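Local coordinates for ABC transporter sugar binding protein (Xanthomonas axonopodis pv. citri, PDB 3UOR), which probably binds maltose or a related sugar in the periplasm and passes it to an ABC transporter for uptake, at residues Pro118-Pro123 and Pro342-Trp347; Ala111-Val116 and Leu320-Ser325. All blocks are in the same frame, centred on the assembly; numbering follows the deposited sequence.

Residues 111-116 and 118-123, consecutive pieces of the loop between helices 107-111 and 123-127, dock on 320-325 and 342-347, which come some 200 residues later and in the same order. The centres of contacts 1 and 2 lie about 13 Å apart, both beside the mixed sheet: Tyr121 and Pro342 pack on strand 134-150, Ile321 on strand 303-307. Arg343 of contact 1 joins them, its NH1 lying 2.7 Å from Ile115 O, a probable hydrogen bond, and also near Ser325 O. The loop is thereby tied to the later helices of this periplasmic-binding-protein fold.

Contact 1. Residues Pro118-Pro123 and Pro342-Trp347; sequences PADYFP and PRRSTW
Asp120 and Arg343 form the central salt bridge, with NE 2.8 Å from OD1 on its anti lone pair and near the guanidinium plane. OD1 has two further donors, both from Ser345: the backbone N uses the syn lone pair at 3.2 Å from Asp120 OD1, and OG comes from the syn side, 28° out of the carboxylate plane. Ser345 thus holds this oxygen from one side and Arg343 NE from the other; a weaker bond from Arg343 NH2 adds to the grip. With CG anti to the backbone N (chi1 -172°), the carboxylate of Asp120 is carried across to Arg343 and Ser345.

Backbone bonds tighten the joint. Arg344 N donates to Asp120 O at 2.7 Å and Phe122 N to Pro342 O at 3.3 Å, flanking a single bridge between Tyr121 and Arg343. The Arg344 side chain runs back past Asp120, its NH1 reaching Ala119 O in the guanidinium plane at 3.0 Å; a water ties the same NH1 to Asp120 OD2, and Glu366 pairs with NE.

Packing lies outward of these bonds. Arg343 CB sits over the centre of the Tyr121 ring, a CH-pi contact of 4.0 Å to the centroid, and the bent chain helps lay its guanidinium against the same ring at CE2, while NH1 turns to contact 2. Phe122 turns an edge toward the face of Trp347 in an offset edge-to-face pair, planes 70° apart. Together these features amount to an isolated beta bridge, locked by a buttressing carboxylate, within a periplasmic-binding-protein fold.

Contact 2. Residues Ala111-Val116 and Leu320-Ser325; sequences ARSKIV and LIEYLS
An ST motif at Ser113 supplies the polar joint between loop 111-116 and helix 314-324, where Glu322 meets it. Ser113 OG accepts from Val116 N at 3.0 Å, nearly straight at 171°, and donates to Glu322 OE2 at 2.6 Å. The hydroxyl thus accepts within its own loop and donates to the helix. Its approach to OE2 is on the anti side, 25° out of the carboxylate plane. The Glu322 chain gets there by leaving CB on the side opposite its backbone N (chi1 -165°) and running out extended. Trp318, one turn earlier on the same helix, gives OE2 a weak second hydrogen bond. A water takes a bond from Lys114 N and returns a weak one to OE2.

Van der Waals packing follows beside this joint. The Ile115 side chain crosses that of Glu322 at about a right angle, its CB 3.7 Å from Glu322 CG and its CD1 touching the carboxylate at OE1. Ile115 CG2 leans on the helix backbone at Glu322 O, 3.6 Å away. Val116 CG2 packs on Ser325 CB at 3.8 Å, and the hydroxyl of that serine turns back to donate from OG to Ile321 O at 2.7 Å, from above the carbonyl plane.

Contact 1. Residues Pro118-Pro123 and Pro342-Trp347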
ATOM      1  N   PRO A 118     -13.127  14.110  -7.114  1.00 46.02           N
ATOM      2  CA  PRO A 118     -12.267  13.020  -7.583  1.00 40.57           C
ATOM      3  C   PRO A 118     -11.004  13.529  -8.245  1.00 45.43           C
ATOM      4  O   PRO A 118      -9.972  12.869  -8.156  1.00 35.66           O
ATOM      5  CB  PRO A 118     -13.137  12.306  -8.612  1.00 37.05           C
ATOM      6  CG  PRO A 118     -14.550  12.640  -8.199  1.00 47.35           C
ATOM      7  CD  PRO A 118     -14.465  14.063  -7.732  1.00 41.58           C
ATOM      8  N   ALA A 119     -11.067  14.686  -8.896  1.00 36.65           N
ATOM      9  CA  ALA A 119      -9.889  15.185  -9.608  1.00 37.47           C
ATOM     10  C   ALA A 119      -8.763  15.560  -8.644  1.00 37.04           C
ATOM     11  O   ALA A 119      -7.617  15.719  -9.054  1.00 34.90           O
ATOM     12  CB  ALA A 119     -10.258  16.397 -10.496  1.00 41.28           C
ATOM     13  N   ASP A 120      -9.086  15.719  -7.364  1.00 33.26           N
ATOM     14  CA  ASP A 120      -8.062  16.100  -6.378  1.00 30.11           C
ATOM     15  C   ASP A 120      -7.392  14.868  -5.749  1.00 37.90           C
ATOM     16  O   ASP A 120      -6.441  15.001  -4.976  1.00 36.56           O
ATOM     17  CB  ASP A 120      -8.684  16.973  -5.291  1.00 30.02           C
ATOM     18  CG  ASP A 120      -7.658  17.562  -4.335  1.00 35.46           C
ATOM     19  OD1 ASP A 120      -7.875  17.460  -3.098  1.00 32.74           O
ATOM     20  OD2 ASP A 120      -6.646  18.117  -4.814  1.00 41.96           O
ATOM     21  N   TYR A 121      -7.889  13.672  -6.081  1.00 33.38           N
ATOM     22  CA  TYR A 121      -7.341  12.433  -5.523  1.00 27.82           C
ATOM     23  C   TYR A 121      -6.273  11.841  -6.438  1.00 30.54           C
ATOM     24  O   TYR A 121      -6.393  11.876  -7.663  1.00 31.33           O
ATOM     25  CB  TYR A 121      -8.456  11.394  -5.307  1.00 27.53           C
ATOM     26  CG  TYR A 121      -9.279  11.645  -4.061  1.00 33.12           C
ATOM     27  CD1 TYR A 121      -9.112  10.867  -2.934  1.00 29.28           C
ATOM     28  CD2 TYR A 121     -10.211  12.682  -4.005  1.00 35.74           C
ATOM     29  CE1 TYR A 121      -9.849  11.097  -1.793  1.00 28.36           C
ATOM     30  CE2 TYR A 121     -10.958  12.914  -2.856  1.00 26.80           C
ATOM     31  CZ  TYR A 121     -10.774  12.118  -1.762  1.00 32.95           C
ATOM     32  OH  TYR A 121     -11.503  12.315  -0.612  1.00 29.90           O
ATOM     33  N   PHE A 122      -5.215  11.300  -5.860  1.00 29.88           N
ATOM     34  CA  PHE A 122      -4.190  10.696  -6.705  1.00 27.15           C
ATOM     35  C   PHE A 122      -4.861   9.631  -7.578  1.00 29.87           C
ATOM     36  O   PHE A 122      -5.670   8.846  -7.090  1.00 38.36           O
ATOM     37  CB  PHE A 122      -3.047  10.145  -5.858  1.00 26.62           C
ATOM     38  CG  PHE A 122      -2.388  11.192  -4.995  1.00 29.01           C
ATOM     39  CD1 PHE A 122      -1.602  12.179  -5.566  1.00 26.79           C
ATOM     40  CD2 PHE A 122      -2.560  11.190  -3.619  1.00 30.86           C
ATOM     41  CE1 PHE A 122      -0.981  13.149  -4.783  1.00 26.43           C
ATOM     42  CE2 PHE A 122      -1.953  12.158  -2.826  1.00 33.13           C
ATOM     43  CZ  PHE A 122      -1.171  13.152  -3.415  1.00 25.79           C
ATOM     44  N   PRO A 123      -4.575   9.646  -8.884  1.00 33.22           N
ATOM     45  CA  PRO A 123      -5.379   8.828  -9.805  1.00 40.12           C
ATOM     46  C   PRO A 123      -5.251   7.325  -9.529  1.00 36.19           C
ATOM     47  O   PRO A 123      -6.262   6.641  -9.548  1.00 31.71           O
ATOM     48  CB  PRO A 123      -4.836   9.204 -11.195  1.00 40.43           C
ATOM     49  CG  PRO A 123      -3.464   9.780 -10.926  1.00 44.75           C
ATOM     50  CD  PRO A 123      -3.571  10.465  -9.585  1.00 34.56           C
ATOM     51  N   PRO A 342      -4.890  10.816   0.878  1.00 26.59           N
ATOM     52  CA  PRO A 342      -5.066  10.335  -0.499  1.00 28.94           C
ATOM     53  C   PRO A 342      -5.369  11.448  -1.482  1.00 34.60           C
ATOM     54  O   PRO A 342      -5.660  11.120  -2.630  1.00 32.27           O
ATOM     55  CB  PRO A 342      -6.293   9.431  -0.388  1.00 27.73           C
ATOM     56  CG  PRO A 342      -7.096  10.039   0.692  1.00 25.06           C
ATOM     57  CD  PRO A 342      -6.109  10.650   1.683  1.00 21.95           C
ATOM     58  N   ARG A 343      -5.306  12.719  -1.068  1.00 28.81           N
ATOM     59  CA  ARG A 343      -5.661  13.823  -1.986  1.00 38.30           C
ATOM     60  C   ARG A 343      -4.670  14.989  -1.982  1.00 31.41           C
ATOM     61  O   ARG A 343      -4.051  15.268  -0.975  1.00 38.36           O
ATOM     62  CB  ARG A 343      -7.100  14.329  -1.738  1.00 37.66           C
ATOM     63  CG  ARG A 343      -7.388  14.829  -0.336  1.00 34.41           C
ATOM     64  CD  ARG A 343      -8.872  15.203  -0.145  1.00 33.97           C
ATOM     65  NE  ARG A 343      -9.351  16.119  -1.180  1.00 36.33           N
ATOM     66  CZ  ARG A 343     -10.571  16.657  -1.189  1.00 43.24           C
ATOM     67  NH1 ARG A 343     -11.428  16.398  -0.201  1.00 28.45           N
ATOM     68  NH2 ARG A 343     -10.939  17.452  -2.186  1.00 39.77           N
ATOM     69  N   ARG A 344      -4.524  15.659  -3.119  1.00 29.36           N
ATOM     70  CA  ARG A 344      -3.492  16.678  -3.265  1.00 36.65           C
ATOM     71  C   ARG A 344      -3.678  17.844  -2.338  1.00 34.47           C
ATOM     72  O   ARG A 344      -2.706  18.421  -1.860  1.00 40.96           O
ATOM     73  CB  ARG A 344      -3.453  17.215  -4.684  1.00 43.18           C
ATOM     74  CG  ARG A 344      -3.146  16.159  -5.658  1.00 39.65           C
ATOM     75  CD  ARG A 344      -2.575  16.728  -6.908  1.00 42.95           C
ATOM     76  NE  ARG A 344      -2.437  15.630  -7.853  1.00 44.24           N
ATOM     77  CZ  ARG A 344      -3.454  15.139  -8.541  1.00 44.83           C
ATOM     78  NH1 ARG A 344      -4.665  15.668  -8.391  1.00 45.32           N
ATOM     79  NH2 ARG A 344      -3.262  14.128  -9.374  1.00 37.95           N
ATOM     80  N   SER A 345      -4.921  18.212  -2.077  1.00 31.80           N
ATOM     81  CA  SER A 345      -5.112  19.431  -1.309  1.00 42.24           C
ATOM     82  C   SER A 345      -4.698  19.247   0.151  1.00 37.30           C
ATOM     83  O   SER A 345      -4.256  20.190   0.795  1.00 38.68           O
ATOM     84  CB  SER A 345      -6.523  20.020  -1.488  1.00 40.21           C
ATOM     85  OG  SER A 345      -7.517  19.189  -0.942  1.00 53.75           O
ATOM     86  N   THR A 346      -4.803  18.032   0.674  1.00 34.43           N
ATOM     87  CA  THR A 346      -4.314  17.807   2.029  1.00 39.02           C
ATOM     88  C   THR A 346      -2.805  17.961   2.045  1.00 34.36           C
ATOM     89  O   THR A 346      -2.240  18.443   3.015  1.00 33.49           O
ATOM     90  CB  THR A 346      -4.659  16.429   2.542  1.00 35.21           C
ATOM     91  OG1 THR A 346      -6.060  16.222   2.388  1.00 33.47           O
ATOM     92  CG2 THR A 346      -4.312  16.319   4.019  1.00 28.98           C
ATOM     93  N   TRP A 347      -2.166  17.557   0.948  1.00 36.01           N
ATOM     94  CA  TRP A 347      -0.714  17.626   0.829  1.00 33.05           C
ATOM     95  C   TRP A 347      -0.216  19.059   0.704  1.00 39.40           C
ATOM     96  O   TRP A 347       0.963  19.315   0.929  1.00 41.99           O
ATOM     97  CB  TRP A 347      -0.218  16.771  -0.344  1.00 29.84           C
ATOM     98  CG  TRP A 347      -0.101  15.301   0.062  1.00 36.19           C
ATOM     99  CD1 TRP A 347      -1.064  14.349  -0.042  1.00 31.31           C
ATOM    100  CD2 TRP A 347       1.025  14.670   0.690  1.00 33.14           C
ATOM    101  NE1 TRP A 347      -0.605  13.151   0.456  1.00 33.76           N
ATOM    102  CE2 TRP A 347       0.673  13.328   0.924  1.00 33.97           C
ATOM    103  CE3 TRP A 347       2.298  15.109   1.069  1.00 31.39           C
ATOM    104  CZ2 TRP A 347       1.552  12.416   1.505  1.00 31.11           C
ATOM    105  CZ3 TRP A 347       3.169  14.205   1.653  1.00 34.72           C
ATOM    106  CH2 TRP A 347       2.790  12.867   1.863  1.00 30.87           C
TER
HETATM  107  O   HOH W   1      -5.625  18.416  -7.321  1.00 54.93           O

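Contact 2. Residues Ala111-Val116 and Leu320-Ser325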
ATOM      1  N   ALA A 111     -20.684  12.927  -6.542  1.00 43.19           N
ATOM      2  CA  ALA A 111     -21.118  13.923  -7.507  1.00 43.40           C
ATOM      3  C   ALA A 111     -21.831  15.094  -6.838  1.00 45.25           C
ATOM      4  O   ALA A 111     -21.788  16.218  -7.339  1.00 52.04           O
ATOM      5  CB  ALA A 111     -22.031  13.279  -8.568  1.00 43.39           C
ATOM      6  N   ARG A 112     -22.489  14.828  -5.715  1.00 38.65           N
ATOM      7  CA  ARG A 112     -23.213  15.870  -4.995  1.00 33.95           C
ATOM      8  C   ARG A 112     -22.388  16.460  -3.867  1.00 45.02           C
ATOM      9  O   ARG A 112     -22.898  17.245  -3.076  1.00 43.95           O
ATOM     10  CB  ARG A 112     -24.505  15.299  -4.439  1.00 41.16           C
ATOM     11  CG  ARG A 112     -25.424  14.767  -5.552  1.00 45.72           C
ATOM     12  CD  ARG A 112     -26.767  14.309  -5.018  1.00 44.95           C
ATOM     13  NE  ARG A 112     -27.811  14.239  -6.055  1.00 51.36           N
ATOM     14  CZ  ARG A 112     -28.962  13.576  -5.904  1.00 62.11           C
ATOM     15  NH1 ARG A 112     -29.207  12.913  -4.775  1.00 60.64           N
ATOM     16  NH2 ARG A 112     -29.866  13.560  -6.881  1.00 63.90           N
ATOM     17  N   SER A 113     -21.118  16.066  -3.770  1.00 43.64           N
ATOM     18  CA  SER A 113     -20.288  16.530  -2.664  1.00 43.63           C
ATOM     19  C   SER A 113     -19.278  17.550  -3.136  1.00 41.89           C
ATOM     20  O   SER A 113     -18.496  17.288  -4.060  1.00 55.21           O
ATOM     21  CB  SER A 113     -19.554  15.365  -1.994  1.00 46.51           C
ATOM     22  OG  SER A 113     -18.577  15.860  -1.089  1.00 34.22           O
ATOM     23  N   LYS A 114     -19.300  18.710  -2.497  1.00 45.32           N
ATOM     24  CA  LYS A 114     -18.300  19.740  -2.737  1.00 56.07           C
ATOM     25  C   LYS A 114     -16.948  19.248  -2.232  1.00 50.78           C
ATOM     26  O   LYS A 114     -15.928  19.384  -2.911  1.00 45.11           O
ATOM     27  CB  LYS A 114     -18.680  21.024  -1.998  1.00 66.83           C
ATOM     28  CG  LYS A 114     -17.727  22.192  -2.240  1.00 83.40           C
ATOM     29  CD  LYS A 114     -17.890  22.765  -3.650  1.00 97.50           C
ATOM     30  CE  LYS A 114     -16.985  23.981  -3.879  1.00101.29           C
ATOM     31  NZ  LYS A 114     -17.175  25.053  -2.857  1.00100.40           N
ATOM     32  N   ILE A 115     -16.958  18.660  -1.039  1.00 44.41           N
ATOM     33  CA  ILE A 115     -15.728  18.293  -0.355  1.00 40.49           C
ATOM     34  C   ILE A 115     -14.946  17.201  -1.101  1.00 41.34           C
ATOM     35  O   ILE A 115     -13.754  17.312  -1.299  1.00 41.29           O
ATOM     36  CB  ILE A 115     -16.001  17.872   1.101  1.00 40.91           C
ATOM     37  CG1 ILE A 115     -16.210  19.120   1.973  1.00 41.70           C
ATOM     38  CG2 ILE A 115     -14.837  17.047   1.653  1.00 41.03           C
ATOM     39  CD1 ILE A 115     -17.127  18.858   3.157  1.00 38.06           C
ATOM     40  N   VAL A 116     -15.643  16.180  -1.562  1.00 35.43           N
ATOM     41  CA  VAL A 116     -15.012  15.075  -2.252  1.00 33.64           C
ATOM     42  C   VAL A 116     -14.987  15.271  -3.752  1.00 38.56           C
ATOM     43  O   VAL A 116     -15.944  14.960  -4.457  1.00 38.21           O
ATOM     44  CB  VAL A 116     -15.726  13.773  -1.933  1.00 36.87           C
ATOM     45  CG1 VAL A 116     -14.999  12.589  -2.603  1.00 35.70           C
ATOM     46  CG2 VAL A 116     -15.801  13.597  -0.428  1.00 37.22           C
ATOM     47  N   LEU A 320     -20.355  11.393   7.455  1.00 43.03           N
ATOM     48  CA  LEU A 320     -19.188  10.969   8.208  1.00 42.99           C
ATOM     49  C   LEU A 320     -17.992  10.754   7.274  1.00 44.10           C
ATOM     50  O   LEU A 320     -16.861  11.126   7.597  1.00 43.93           O
ATOM     51  CB  LEU A 320     -19.488   9.699   9.002  1.00 35.36           C
ATOM     52  CG  LEU A 320     -18.258   9.001   9.554  1.00 35.62           C
ATOM     53  CD1 LEU A 320     -17.497   9.909  10.490  1.00 48.63           C
ATOM     54  CD2 LEU A 320     -18.656   7.720  10.253  1.00 44.93           C
ATOM     55  N   ILE A 321     -18.240  10.177   6.105  1.00 39.78           N
ATOM     56  CA  ILE A 321     -17.145   9.854   5.195  1.00 34.70           C
ATOM     57  C   ILE A 321     -16.579  11.126   4.595  1.00 38.70           C
ATOM     58  O   ILE A 321     -15.362  11.274   4.416  1.00 37.64           O
ATOM     59  CB  ILE A 321     -17.587   8.913   4.068  1.00 39.55           C
ATOM     60  CG1 ILE A 321     -17.802   7.497   4.608  1.00 38.86           C
ATOM     61  CG2 ILE A 321     -16.527   8.853   2.993  1.00 38.28           C
ATOM     62  CD1 ILE A 321     -18.200   6.517   3.539  1.00 39.89           C
ATOM     63  N   GLU A 322     -17.484  12.051   4.314  1.00 39.44           N
ATOM     64  CA  GLU A 322     -17.135  13.342   3.768  1.00 41.81           C
ATOM     65  C   GLU A 322     -16.275  14.097   4.760  1.00 40.66           C
ATOM     66  O   GLU A 322     -15.276  14.695   4.375  1.00 42.74           O
ATOM     67  CB  GLU A 322     -18.404  14.134   3.472  1.00 43.81           C
ATOM     68  CG  GLU A 322     -18.169  15.319   2.577  1.00 50.48           C
ATOM     69  CD  GLU A 322     -19.453  16.076   2.290  1.00 52.76           C
ATOM     70  OE1 GLU A 322     -19.984  16.711   3.223  1.00 58.86           O
ATOM     71  OE2 GLU A 322     -19.921  16.039   1.140  1.00 42.04           O
ATOM     72  N   TYR A 323     -16.662  14.061   6.034  1.00 36.62           N
ATOM     73  CA  TYR A 323     -15.887  14.696   7.103  1.00 36.59           C
ATOM     74  C   TYR A 323     -14.459  14.149   7.113  1.00 48.03           C
ATOM     75  O   TYR A 323     -13.491  14.910   7.172  1.00 45.31           O
ATOM     76  CB  TYR A 323     -16.553  14.465   8.463  1.00 38.97           C
ATOM     77  CG  TYR A 323     -15.733  14.924   9.654  1.00 46.00           C
ATOM     78  CD1 TYR A 323     -15.769  16.243  10.089  1.00 46.81           C
ATOM     79  CD2 TYR A 323     -14.931  14.031  10.347  1.00 48.12           C
ATOM     80  CE1 TYR A 323     -15.016  16.657  11.181  1.00 47.64           C
ATOM     81  CE2 TYR A 323     -14.169  14.430  11.431  1.00 50.71           C
ATOM     82  CZ  TYR A 323     -14.212  15.738  11.844  1.00 55.54           C
ATOM     83  OH  TYR A 323     -13.446  16.115  12.925  1.00 55.28           O
ATOM     84  N   LEU A 324     -14.335  12.826   7.032  1.00 43.24           N
ATOM     85  CA  LEU A 324     -13.028  12.183   7.049  1.00 42.83           C
ATOM     86  C   LEU A 324     -12.287  12.436   5.746  1.00 39.23           C
ATOM     87  O   LEU A 324     -11.103  12.134   5.641  1.00 39.62           O
ATOM     88  CB  LEU A 324     -13.159  10.686   7.304  1.00 38.32           C
ATOM     89  CG  LEU A 324     -13.623  10.342   8.716  1.00 42.35           C
ATOM     90  CD1 LEU A 324     -13.807   8.840   8.856  1.00 39.99           C
ATOM     91  CD2 LEU A 324     -12.624  10.872   9.736  1.00 34.01           C
ATOM     92  N   SER A 325     -12.991  13.002   4.762  1.00 36.26           N
ATOM     93  CA  SER A 325     -12.366  13.405   3.499  1.00 29.23           C
ATOM     94  C   SER A 325     -11.935  14.879   3.457  1.00 38.15           C
ATOM     95  O   SER A 325     -11.366  15.326   2.459  1.00 38.44           O
ATOM     96  CB  SER A 325     -13.294  13.127   2.325  1.00 23.54           C
ATOM     97  OG  SER A 325     -13.720  11.785   2.321  1.00 30.53           O
TER
HETATM   98  O   HOH W   2     -20.390  19.147  -0.206  1.00 79.21           O